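Local coordinates for protein phage terminase large subunit (Thermus phage P7426, PDB 7KS4) that probably acts as the ATP-driven motor and endonuclease of viral DNA packaging, this chain being its N-terminal ATPase domain, at residues Ala40-Arg44 against Ile182-Lys186. Numbering follows the deposited sequence.
With SO4 (sulfate ion), chain H.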
loop_
_atom_site.group_PDB
_atom_site.type_symbol
_atom_site.label_atom_id
_atom_site.label_comp_id
_atom_site.label_asym_id
_atom_site.label_seq_id
_atom_site.Cartn_x
_atom_site.Cartn_y
_atom_site.Cartn_z
ATOM N N ALA A 40 0.019 8.157 1.222
ATOM C CA ALA A 40 1.390 8.466 0.826
ATOM C C ALA A 40 1.384 9.032 -0.585
ATOM O O ALA A 40 1.067 8.325 -1.548
ATOM C CB ALA A 40 2.286 7.230 0.914
ATOM N N CYS A 41 1.741 10.308 -0.705
ATOM C CA CYS A 41 1.898 10.965 -1.996
ATOM C C CYS A 41 3.396 11.060 -2.249
ATOM O O CYS A 41 4.067 11.947 -1.716
ATOM C CB CYS A 41 1.234 12.335 -1.995
ATOM S SG CYS A 41 1.509 13.260 -3.520
ATOM N N LEU A 42 3.918 10.133 -3.050
ATOM C CA LEU A 42 5.354 9.989 -3.251
ATOM C C LEU A 42 5.644 9.859 -4.740
ATOM O O LEU A 42 4.854 9.293 -5.500
ATOM C CB LEU A 42 5.930 8.765 -2.486
ATOM C CG LEU A 42 5.479 8.504 -1.040
ATOM C CD1 LEU A 42 6.125 7.239 -0.488
ATOM C CD2 LEU A 42 5.797 9.676 -0.120
ATOM N N GLY A 43 6.776 10.413 -5.160
ATOM C CA GLY A 43 7.184 10.296 -6.544
ATOM C C GLY A 43 7.615 8.884 -6.887
ATOM O O GLY A 43 7.752 8.011 -6.030
ATOM N N ARG A 44 7.832 8.659 -8.181
ATOM C CA ARG A 44 8.359 7.378 -8.632
ATOM C C ARG A 44 9.671 7.063 -7.928
ATOM O O ARG A 44 10.445 7.959 -7.585
ATOM C CB ARG A 44 8.591 7.392 -10.138
ATOM C CG ARG A 44 7.346 7.627 -10.942
ATOM C CD ARG A 44 7.659 7.586 -12.420
ATOM N NE ARG A 44 6.455 7.719 -13.231
ATOM C CZ ARG A 44 6.440 7.678 -14.558
ATOM N NH1 ARG A 44 7.572 7.508 -15.234
ATOM N NH2 ARG A 44 5.294 7.809 -15.209
ATOM N N ILE A 182 -1.794 4.954 -1.638
ATOM C CA ILE A 182 -0.492 5.372 -2.144
ATOM C C ILE A 182 -0.634 5.743 -3.613
ATOM O O ILE A 182 -1.332 5.066 -4.373
ATOM C CB ILE A 182 0.581 4.273 -1.951
ATOM C CG1 ILE A 182 0.210 3.000 -2.712
ATOM C CG2 ILE A 182 0.731 3.962 -0.480
ATOM C CD1 ILE A 182 1.194 1.848 -2.534
ATOM N N SER A 183 0.027 6.827 -4.013
ATOM C CA SER A 183 -0.068 7.247 -5.405
ATOM C C SER A 183 0.942 8.340 -5.706
ATOM O O SER A 183 1.356 9.086 -4.816
ATOM C CB SER A 183 -1.476 7.771 -5.730
ATOM O OG SER A 183 -1.681 7.882 -7.130
ATOM N N THR A 184 1.327 8.430 -6.970
ATOM C CA THR A 184 1.778 9.723 -7.450
ATOM C C THR A 184 0.548 10.592 -7.700
ATOM O O THR A 184 -0.506 10.068 -8.068
ATOM C CB THR A 184 2.585 9.586 -8.738
ATOM O OG1 THR A 184 1.743 9.049 -9.762
ATOM C CG2 THR A 184 3.780 8.663 -8.527
ATOM N N PRO A 185 0.630 11.898 -7.468
ATOM C CA PRO A 185 -0.584 12.721 -7.517
ATOM C C PRO A 185 -1.069 12.955 -8.941
ATOM O O PRO A 185 -0.291 12.951 -9.901
ATOM C CB PRO A 185 -0.151 14.033 -6.852
ATOM C CG PRO A 185 1.322 14.095 -7.066
ATOM C CD PRO A 185 1.800 12.669 -7.019
ATOM N N LYS A 186 -2.374 13.187 -9.066
ATOM C CA LYS A 186 -3.005 13.421 -10.362
ATOM C C LYS A 186 -3.960 14.606 -10.260
ATOM O O LYS A 186 -5.129 14.541 -10.645
ATOM C CB LYS A 186 -3.711 12.158 -10.848
ATOM C CG LYS A 186 -3.115 11.572 -12.109
ATOM C CD LYS A 186 -1.794 10.895 -11.836
ATOM C CE LYS A 186 -1.261 10.212 -13.072
ATOM N NZ LYS A 186 0.032 9.541 -12.802
HETATM S S SO4 H . 10.491 6.226 -16.785
HETATM O O1 SO4 H . 11.491 6.436 -17.830
HETATM O O2 SO4 H . 10.780 4.986 -16.074
HETATM O O3 SO4 H . 9.170 6.140 -17.403
HETATM O O4 SO4 H . 10.515 7.333 -15.830
#
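In the ASCE-type P-loop ATPase core, A40 and C41 of strand 37-42, which leads into the nucleotide-binding loop, pair in parallel with I182 and S183 at the end of strand 178-183. Two backbone bonds define the register: S183 N donates to A40 O (3.1 Å), its nitrogen nearly in line with the carbonyl at a C=O...N angle of 173°, and L42 N, off the plane of the S183 carbonyl, gives a longer bond of 3.3 Å to S183 O. Beyond them the chains diverge, G43 and R44 entering the ADP pocket while T184 and P185 turn off the sheet.

Side chains occupy both faces. A40 CB meets I182 CG2 at 3.9 Å on the face covered by helix 48-62. On the other, C41 holds SG anti to its backbone N (chi1 175°), where the sulfur lies against the P185 ring, 3.6 Å from CD and beside F191 and F195. The T184 methyl CG2, anti to the carbonyl carbon, reaches L42 O at 3.3 Å.

Strand 178-183 lies between strand 37-42 and strand 150-153, and T184 N donates to OE2 of the predicted catalytic E155. G43 O is bonded to both S46 OG and K48 NZ, tying the strand exit to the ADP-binding residues. S183 OG donates to T184 O (2.7 Å) and also bonds A157 N, linking the strand end to the segment after the predicted Walker B strand. At the exposed end, the extended R44 chain brings NH1 3.0 Å from O4 of a sulfate, probably carried over from the crystallisation solution, in a weak hydrogen bond bent to 123° at the hydrogen.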